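Local coordinates for protein D-alanine--D-alanine ligase (Acinetobacter baumannii ACICU, PDB 5D8D) that joins two D-alanine molecules into D-alanyl-D-alanine at the expense of ATP, supplying the dipeptide for peptidoglycan and so for cell wall formation, at residues F7-V12 and G39-A44; L25-A30 and G274-S279; Y58-I63 and N83-G88. All blocks are in the same frame, centred on the assembly; numbering follows the deposited sequence.

Contact 1: F7-V12 and G39-A44; sequences FGKVAV and GVQAEA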
loop_
_atom_site.group_PDB
_atom_site.type_symbol
_atom_site.label_atom_id
_atom_site.label_comp_id
_atom_site.label_asym_id
_atom_site.label_seq_id
_atom_site.Cartn_x
_atom_site.Cartn_y
_atom_site.Cartn_z
ATOM N N PHE A 7 11.316 -18.060 -21.296
ATOM C CA PHE A 7 10.134 -17.531 -20.571
ATOM C C PHE A 7 8.986 -18.516 -20.339
ATOM O O PHE A 7 8.086 -18.211 -19.522
ATOM C CB PHE A 7 9.553 -16.297 -21.279
ATOM C CG PHE A 7 10.530 -15.162 -21.421
ATOM C CD1 PHE A 7 10.880 -14.383 -20.326
ATOM C CD2 PHE A 7 11.095 -14.852 -22.651
ATOM C CE1 PHE A 7 11.777 -13.323 -20.466
ATOM C CE2 PHE A 7 11.976 -13.794 -22.792
ATOM C CZ PHE A 7 12.317 -13.034 -21.692
ATOM N N GLY A 8 8.971 -19.658 -21.036
ATOM C CA GLY A 8 7.888 -20.617 -20.820
ATOM C C GLY A 8 6.550 -19.945 -21.142
ATOM O O GLY A 8 6.489 -19.127 -22.060
ATOM N N LYS A 9 5.486 -20.268 -20.395
ATOM C CA LYS A 9 4.140 -19.789 -20.760
ATOM C C LYS A 9 3.931 -18.459 -20.095
ATOM O O LYS A 9 4.028 -18.397 -18.889
ATOM C CB LYS A 9 3.039 -20.769 -20.388
ATOM C CG LYS A 9 3.020 -22.003 -21.261
ATOM C CD LYS A 9 1.801 -22.885 -21.028
ATOM C CE LYS A 9 0.579 -22.387 -21.788
ATOM N NZ LYS A 9 -0.670 -22.690 -21.030
ATOM N N VAL A 10 3.688 -17.387 -20.877
ATOM C CA VAL A 10 3.457 -16.086 -20.287
ATOM C C VAL A 10 2.044 -15.655 -20.468
ATOM O O VAL A 10 1.497 -15.810 -21.532
ATOM C CB VAL A 10 4.545 -15.005 -20.592
ATOM C CG1 VAL A 10 5.663 -15.499 -21.482
ATOM C CG2 VAL A 10 3.964 -13.664 -20.989
ATOM N N ALA A 11 1.460 -15.127 -19.383
ATOM C CA ALA A 11 0.130 -14.541 -19.411
ATOM C C ALA A 11 0.227 -13.031 -19.517
ATOM O O ALA A 11 0.850 -12.399 -18.679
ATOM C CB ALA A 11 -0.639 -14.912 -18.164
ATOM N N VAL A 12 -0.390 -12.462 -20.545
ATOM C CA VAL A 12 -0.494 -11.023 -20.678
ATOM C C VAL A 12 -1.840 -10.630 -20.102
ATOM O O VAL A 12 -2.898 -10.921 -20.688
ATOM C CB VAL A 12 -0.359 -10.584 -22.119
ATOM C CG1 VAL A 12 -0.594 -9.087 -22.245
ATOM C CG2 VAL A 12 1.036 -10.935 -22.603
ATOM N N GLY A 39 8.861 -14.493 -30.467
ATOM C CA GLY A 39 8.922 -15.928 -30.169
ATOM C C GLY A 39 8.612 -16.329 -28.747
ATOM O O GLY A 39 8.846 -17.498 -28.398
ATOM N N VAL A 40 8.062 -15.422 -27.929
ATOM C CA VAL A 40 7.616 -15.829 -26.583
ATOM C C VAL A 40 6.201 -16.411 -26.647
ATOM O O VAL A 40 5.426 -16.014 -27.486
ATOM C CB VAL A 40 7.801 -14.786 -25.442
ATOM C CG1 VAL A 40 8.657 -13.596 -25.824
ATOM C CG2 VAL A 40 6.480 -14.380 -24.838
ATOM N N GLN A 41 5.909 -17.393 -25.805
ATOM C CA GLN A 41 4.611 -18.082 -25.813
ATOM C C GLN A 41 3.671 -17.265 -24.973
ATOM O O GLN A 41 3.436 -17.613 -23.834
ATOM C CB GLN A 41 4.646 -19.481 -25.162
ATOM C CG GLN A 41 5.369 -20.590 -25.885
ATOM C CD GLN A 41 5.402 -21.841 -25.014
ATOM O OE1 GLN A 41 4.352 -22.390 -24.657
ATOM N NE2 GLN A 41 6.605 -22.259 -24.615
ATOM N N ALA A 42 3.122 -16.201 -25.531
ATOM C CA ALA A 42 2.211 -15.320 -24.793
ATOM C C ALA A 42 0.737 -15.643 -25.102
ATOM O O ALA A 42 0.416 -16.068 -26.215
ATOM C CB ALA A 42 2.525 -13.892 -25.137
ATOM N N GLU A 43 -0.137 -15.443 -24.111
ATOM C CA GLU A 43 -1.594 -15.594 -24.272
ATOM C C GLU A 43 -2.278 -14.487 -23.508
ATOM O O GLU A 43 -1.930 -14.176 -22.379
ATOM C CB GLU A 43 -2.091 -16.955 -23.765
ATOM C CG GLU A 43 -1.313 -18.152 -24.310
ATOM C CD GLU A 43 -1.798 -19.528 -23.803
ATOM O OE1 GLU A 43 -2.475 -19.596 -22.753
ATOM O OE2 GLU A 43 -1.487 -20.562 -24.463
ATOM N N ALA A 44 -3.251 -13.867 -24.123
ATOM C CA ALA A 44 -4.128 -12.978 -23.386
ATOM C C ALA A 44 -4.832 -13.664 -22.167
ATOM O O ALA A 44 -5.260 -14.816 -22.223
ATOM C CB ALA A 44 -5.163 -12.408 -24.355
#

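Contact 2: L25-A30 and G274-S279; sequences LDSGQA and GMTSHS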
loop_
_atom_site.group_PDB
_atom_site.type_symbol
_atom_site.label_atom_id
_atom_site.label_comp_id
_atom_site.label_asym_id
_atom_site.label_seq_id
_atom_site.Cartn_x
_atom_site.Cartn_y
_atom_site.Cartn_z
ATOM N N LEU A 25 -7.209 -3.193 -22.794
ATOM C CA LEU A 25 -7.331 -4.047 -24.011
ATOM C C LEU A 25 -6.355 -3.578 -25.098
ATOM O O LEU A 25 -5.702 -4.402 -25.717
ATOM C CB LEU A 25 -8.737 -4.035 -24.596
ATOM C CG LEU A 25 -9.819 -4.525 -23.641
ATOM C CD1 LEU A 25 -11.171 -4.224 -24.227
ATOM C CD2 LEU A 25 -9.655 -6.000 -23.347
ATOM N N ASP A 26 -6.216 -2.265 -25.295
ATOM C CA ASP A 26 -5.311 -1.763 -26.322
ATOM C C ASP A 26 -3.852 -2.062 -25.923
ATOM O O ASP A 26 -3.129 -2.671 -26.687
ATOM C CB ASP A 26 -5.630 -0.275 -26.560
ATOM C CG ASP A 26 -4.771 0.372 -27.596
ATOM O OD1 ASP A 26 -3.893 -0.290 -28.131
ATOM O OD2 ASP A 26 -4.954 1.589 -27.854
ATOM N N SER A 27 -3.436 -1.723 -24.700
ATOM C CA SER A 27 -2.072 -2.097 -24.242
ATOM C C SER A 27 -1.784 -3.598 -24.370
ATOM O O SER A 27 -0.717 -4.021 -24.846
ATOM C CB SER A 27 -1.847 -1.658 -22.789
ATOM O OG SER A 27 -1.876 -0.242 -22.707
ATOM N N GLY A 28 -2.751 -4.386 -23.940
ATOM C CA GLY A 28 -2.620 -5.824 -23.947
ATOM C C GLY A 28 -2.378 -6.427 -25.306
ATOM O O GLY A 28 -1.415 -7.212 -25.494
ATOM N N GLN A 29 -3.239 -6.039 -26.254
ATOM C CA GLN A 29 -3.113 -6.457 -27.640
ATOM C C GLN A 29 -1.768 -6.078 -28.162
ATOM O O GLN A 29 -1.090 -6.884 -28.818
ATOM C CB GLN A 29 -4.166 -5.788 -28.520
ATOM C CG GLN A 29 -5.184 -6.729 -29.077
ATOM C CD GLN A 29 -4.581 -7.653 -30.084
ATOM O OE1 GLN A 29 -4.746 -8.852 -30.004
ATOM N NE2 GLN A 29 -3.835 -7.105 -31.000
ATOM N N ALA A 30 -1.350 -4.841 -27.909
ATOM C CA ALA A 30 -0.047 -4.442 -28.476
ATOM C C ALA A 30 1.107 -5.248 -27.855
ATOM O O ALA A 30 2.039 -5.676 -28.554
ATOM C CB ALA A 30 0.185 -2.951 -28.335
ATOM N N GLY A 274 0.546 2.889 -19.909
ATOM C CA GLY A 274 0.107 2.542 -21.219
ATOM C C GLY A 274 1.198 1.945 -22.097
ATOM O O GLY A 274 2.398 2.278 -21.988
ATOM N N MET A 275 0.768 0.961 -22.890
ATOM C CA MET A 275 1.547 0.432 -23.959
ATOM C C MET A 275 0.734 0.521 -25.264
ATOM O O MET A 275 1.043 -0.163 -26.253
ATOM C CB MET A 275 2.009 -0.979 -23.586
ATOM C CG MET A 275 3.036 -0.977 -22.445
ATOM S SD MET A 275 4.689 -0.443 -22.928
ATOM C CE MET A 275 5.333 -1.932 -23.662
ATOM N N THR A 276 -0.267 1.405 -25.289
ATOM C CA THR A 276 -0.919 1.745 -26.540
ATOM C C THR A 276 0.031 2.488 -27.491
ATOM O O THR A 276 1.075 3.011 -27.106
ATOM C CB THR A 276 -2.109 2.676 -26.376
ATOM O OG1 THR A 276 -1.634 4.000 -26.096
ATOM C CG2 THR A 276 -3.040 2.180 -25.290
ATOM N N SER A 277 -0.389 2.574 -28.742
ATOM C CA SER A 277 0.435 3.176 -29.780
ATOM C C SER A 277 0.655 4.720 -29.604
ATOM O O SER A 277 1.588 5.242 -30.178
ATOM C CB SER A 277 -0.151 2.827 -31.144
ATOM O OG SER A 277 -1.286 3.641 -31.341
ATOM N N HIS A 278 -0.169 5.400 -28.784
ATOM C CA HIS A 278 0.027 6.803 -28.358
ATOM C C HIS A 278 0.754 7.023 -27.004
ATOM O O HIS A 278 0.915 8.170 -26.587
ATOM C CB HIS A 278 -1.345 7.527 -28.288
ATOM C CG HIS A 278 -2.281 7.020 -27.210
ATOM N ND1 HIS A 278 -3.383 6.228 -27.488
ATOM C CD2 HIS A 278 -2.295 7.209 -25.864
ATOM C CE1 HIS A 278 -4.030 5.950 -26.363
ATOM N NE2 HIS A 278 -3.387 6.529 -25.363
ATOM N N SER A 279 1.161 5.953 -26.314
ATOM C CA SER A 279 1.683 6.032 -24.936
ATOM C C SER A 279 3.127 6.494 -24.872
ATOM O O SER A 279 3.866 6.374 -25.818
ATOM C CB SER A 279 1.562 4.660 -24.229
ATOM O OG SER A 279 0.200 4.287 -23.989
HETATM O O HOH W 1 -1.728 0.141 -29.560
#

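Contact 3: Y58-I63 and N83-G88; sequences YDRAFI and NIPYTG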
loop_
_atom_site.group_PDB
_atom_site.type_symbol
_atom_site.label_atom_id
_atom_site.label_comp_id
_atom_site.label_asym_id
_atom_site.label_seq_id
_atom_site.Cartn_x
_atom_site.Cartn_y
_atom_site.Cartn_z
ATOM N N TYR A 58 0.531 -20.773 -15.863
ATOM C CA TYR A 58 1.554 -19.951 -16.491
ATOM C C TYR A 58 2.822 -19.855 -15.652
ATOM O O TYR A 58 2.795 -19.931 -14.435
ATOM C CB TYR A 58 1.002 -18.537 -16.777
ATOM C CG TYR A 58 -0.131 -18.570 -17.761
ATOM C CD1 TYR A 58 0.104 -18.599 -19.130
ATOM C CD2 TYR A 58 -1.428 -18.652 -17.324
ATOM C CE1 TYR A 58 -0.943 -18.664 -20.043
ATOM C CE2 TYR A 58 -2.486 -18.743 -18.217
ATOM C CZ TYR A 58 -2.243 -18.748 -19.571
ATOM O OH TYR A 58 -3.321 -18.808 -20.404
ATOM N N ASP A 59 3.938 -19.680 -16.341
ATOM C CA ASP A 59 5.223 -19.506 -15.709
ATOM C C ASP A 59 5.495 -18.089 -15.231
ATOM O O ASP A 59 6.358 -17.907 -14.370
ATOM C CB ASP A 59 6.312 -19.982 -16.648
ATOM C CG ASP A 59 6.249 -21.474 -16.871
ATOM O OD1 ASP A 59 6.552 -22.206 -15.907
ATOM O OD2 ASP A 59 5.867 -21.922 -17.979
ATOM N N ARG A 60 4.757 -17.097 -15.747
ATOM C CA ARG A 60 4.941 -15.688 -15.363
ATOM C C ARG A 60 3.871 -14.816 -16.005
ATOM O O ARG A 60 3.178 -15.265 -16.909
ATOM C CB ARG A 60 6.353 -15.154 -15.752
ATOM C CG ARG A 60 6.621 -14.914 -17.243
ATOM C CD ARG A 60 7.914 -15.508 -17.797
ATOM N NE ARG A 60 8.972 -15.419 -16.821
ATOM C CZ ARG A 60 9.625 -16.427 -16.252
ATOM N NH1 ARG A 60 9.443 -17.688 -16.603
ATOM N NH2 ARG A 60 10.521 -16.139 -15.327
ATOM N N ALA A 61 3.783 -13.561 -15.558
ATOM C CA ALA A 61 2.790 -12.644 -16.019
ATOM C C ALA A 61 3.380 -11.290 -16.409
ATOM O O ALA A 61 4.239 -10.754 -15.714
ATOM C CB ALA A 61 1.744 -12.463 -14.937
ATOM N N PHE A 62 2.843 -10.727 -17.490
ATOM C CA PHE A 62 3.152 -9.358 -17.958
ATOM C C PHE A 62 1.889 -8.569 -17.671
ATOM O O PHE A 62 0.859 -8.863 -18.289
ATOM C CB PHE A 62 3.447 -9.365 -19.480
ATOM C CG PHE A 62 4.039 -8.096 -20.003
ATOM C CD1 PHE A 62 3.399 -6.886 -19.857
ATOM C CD2 PHE A 62 5.240 -8.115 -20.693
ATOM C CE1 PHE A 62 3.968 -5.715 -20.338
ATOM C CE2 PHE A 62 5.813 -6.944 -21.170
ATOM C CZ PHE A 62 5.173 -5.748 -20.996
ATOM N N ILE A 63 1.951 -7.596 -16.753
ATOM C CA ILE A 63 0.743 -6.903 -16.273
ATOM C C ILE A 63 0.567 -5.587 -17.020
ATOM O O ILE A 63 1.443 -4.727 -17.043
ATOM C CB ILE A 63 0.781 -6.582 -14.769
ATOM C CG1 ILE A 63 0.923 -7.874 -13.921
ATOM C CG2 ILE A 63 -0.479 -5.817 -14.363
ATOM C CD1 ILE A 63 1.228 -7.645 -12.463
ATOM N N ASN A 83 2.627 -17.587 -6.203
ATOM C CA ASN A 83 4.075 -17.670 -6.439
ATOM C C ASN A 83 4.478 -17.611 -7.906
ATOM O O ASN A 83 5.367 -18.344 -8.352
ATOM C CB ASN A 83 4.724 -18.855 -5.718
ATOM C CG ASN A 83 4.291 -18.963 -4.258
ATOM O OD1 ASN A 83 3.565 -19.896 -3.900
ATOM N ND2 ASN A 83 4.692 -17.997 -3.419
ATOM N N ILE A 84 3.859 -16.674 -8.638
ATOM C CA ILE A 84 4.137 -16.480 -10.063
ATOM C C ILE A 84 4.835 -15.143 -10.200
ATOM O O ILE A 84 4.276 -14.123 -9.802
ATOM C CB ILE A 84 2.833 -16.488 -10.859
ATOM C CG1 ILE A 84 2.168 -17.851 -10.715
ATOM C CG2 ILE A 84 3.071 -16.170 -12.327
ATOM C CD1 ILE A 84 0.777 -17.855 -11.227
ATOM N N PRO A 85 6.051 -15.132 -10.774
ATOM C CA PRO A 85 6.740 -13.856 -10.982
ATOM C C PRO A 85 6.047 -13.001 -12.034
ATOM O O PRO A 85 5.373 -13.531 -12.937
ATOM C CB PRO A 85 8.120 -14.270 -11.461
ATOM C CG PRO A 85 7.955 -15.652 -12.000
ATOM C CD PRO A 85 6.714 -16.248 -11.447
ATOM N N TYR A 86 6.210 -11.692 -11.921
ATOM C CA TYR A 86 5.451 -10.771 -12.746
ATOM C C TYR A 86 6.182 -9.435 -12.918
ATOM O O TYR A 86 7.171 -9.180 -12.269
ATOM C CB TYR A 86 4.033 -10.593 -12.172
ATOM C CG TYR A 86 4.035 -10.021 -10.801
ATOM C CD1 TYR A 86 4.101 -8.628 -10.594
ATOM C CD2 TYR A 86 4.006 -10.849 -9.692
ATOM C CE1 TYR A 86 4.129 -8.084 -9.331
ATOM C CE2 TYR A 86 4.059 -10.315 -8.398
ATOM C CZ TYR A 86 4.117 -8.934 -8.237
ATOM O OH TYR A 86 4.150 -8.430 -6.990
ATOM N N THR A 87 5.700 -8.613 -13.838
ATOM C CA THR A 87 6.391 -7.391 -14.243
ATOM C C THR A 87 6.024 -6.243 -13.304
ATOM O O THR A 87 4.981 -6.256 -12.693
ATOM C CB THR A 87 5.984 -7.007 -15.678
ATOM O OG1 THR A 87 4.556 -6.973 -15.797
ATOM C CG2 THR A 87 6.501 -8.012 -16.653
ATOM N N GLY A 88 6.890 -5.248 -13.203
ATOM C CA GLY A 88 6.559 -4.023 -12.523
ATOM C C GLY A 88 6.640 -4.066 -11.012
ATOM O O GLY A 88 7.330 -4.907 -10.445
#

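Contact 1: F7-V12 and G39-A44
V10 and A42 form the centre of a parallel strand pair, and the backbone bonds around them define its register. V10 N donates to Q41 O at 3.0 Å, almost straight at 174°, and V10 O accepts from E43 N. One step on, V12 N reaches E43 O at 2.9 Å. V10 is therefore bonded on both sides to the residues flanking A42, the pattern of a parallel pair, and A42 CA adds a C-H...O contact to V10 O at 3.4 Å. The strand axes approach to 4.7 Å and are turned 32° from parallel.

The side chains divide between two unlike faces. On the face of V10, V12 and A42 the packing is close and apolar: V10 CG1 meets V40 CG2 at 3.6 Å, the two side chains crossing near a right angle. V12 CG2 lies 4.2 Å from A42 CB; with CG1 anti to the backbone N (chi1 175°), it is the other methyl that turns to A42. F7 CD2 merely brushes V40 CG1.

Towards solvent, the face of K9 and E43 is looser. The K9 chain bends at its far end, and NZ stays 4.0 Å from E43 OE1, a long salt bridge. E43 OE1 has a firmer partner in the hydroxyl of Y58, so the lysine is probably a secondary, mainly electrostatic neighbour. Beside it, Q41 OE1 touches the aliphatic CG of K9.

These strands are the two beta arms of a right-handed beta-alpha-beta unit in the Rossmann-like N-terminal domain. Its connecting helix 21-37 packs on the apolar face, with L35 against V12, V40 and A42, and L300 of helix 292-301 lies on V10, while A11 bonds onward to strand 60-63.

Contact 2: L25-A30 and G274-S279
S27 meets the loop at G274, where its OG lies 3.7 Å from the glycine CA.

Next comes M275, whose N-H points at S27 OG: 2.9 Å between M275 N and S27 OG, with 171° at the hydrogen, a nearly straight bond. The serine hydroxyl is placed for this by chi1 of -65°, which sets OG beside its own backbone N. The same oxygen is hydrogen-bonded to H66 NE2, so one hydroxyl ties the helix to two separate parts of the chain. The beta carbons of S27 and M275 are 4.0 Å apart, and M275 O rests 3.6 Å from A30 CB, while the bent methionine chain carries its sulfur away from residues 25-30, toward V31 and helix 292-301.

T276 follows and lies against D26, their side chains crossing at about a right angle. The methyl CG2 of T276 touches D26 OD2 at 3.3 Å, an apolar group against a carboxylate oxygen. T276 OG1 instead bonds to S279 OG at 2.8 Å, bracing the type I turn from T276 to S279, and sits over one face of the H278 ring. At S277 the link becomes indirect: a water donates to D26 OD1 at 2.6 Å and accepts a weak bond from S277 N.

The loop, which follows the strand bearing the predicted magnesium ligand N270, thus fastens the ATP-grasp part to helix 21-37 of the N-terminal domain. M275 is further enclosed by V31 of that helix, by W251, and by F292, C296 and I299 of helix 292-301.

Contact 3: Y58-I63 and N83-G88
T87 reaches strand 60-63 with its whole side chain, and its branches can be traced outward. CB stands 4.1 Å from A61 O. From there OG1, set between the backbone N and carbonyl carbon at chi1 52°, extends to I63 N, accepting a hydrogen bond of 2.8 Å with 175° at the hydrogen. The methyl CG2, the second branch, lies 3.7 Å from A61 O and over one face of the F62 ring, 4.1 Å above its plane and offset toward the rim.

T87 belongs to the loop between helices 74-81 and 91-97, which runs beside edge strand 60-63 of the N-terminal domain. Upstream, the backbones touch at one bridge, between A61 and Y86. A61 N donates to P85 O at 3.1 Å, in the plane of the carbonyl, and T87 N returns a weak bond to A61 O. The threonine hydroxyl thus takes the place of the backbone acceptor that a regular strand would offer to I63 N.

Side chains flank this line. I84 CG2 presses on R60 CA at 3.6 Å; P85 CD packs on D59 O, and P85 CG lies over one face of the R60 guanidinium. I63 CD1 approaches Y86 CD1 obliquely at 3.6 Å. The Y86 hydroxyl is directed to E80, and R60 is held by T303 and by the carbonyl of F7.

Chemically, a polar atom does the work of a strand neighbour: the I63 amide is satisfied by a hydroxyl whose methyl partner sits on an aromatic face. Because a straight bond and a ring contact hold T87 from two branches, its side-chain rotation is probably well fixed.

In the fold
Contacts 1 and 3 belong to one parallel sheet, ordered 41-45, 9-13, 60-63, and their centres are 10 Å apart. Along the chain they are in series, contact 1 closing before contact 3 opens. In the sheet strand 9-13 is central and pairs with both outer strands; K9 O to D59 N, at 2.9 Å, is one of the joining bonds. Contact 2 lies about 17 Å from contact 1 and 18 Å from contact 3, centre to centre, and contact 3 is nested within the long loop it closes. Helix 21-37 links contacts 1 and 2 directly: V12 CG1 packs on G28 O at 3.8 Å. So a helix of the N-terminal domain packs both on its own sheet and on a loop of the ATP-grasp part.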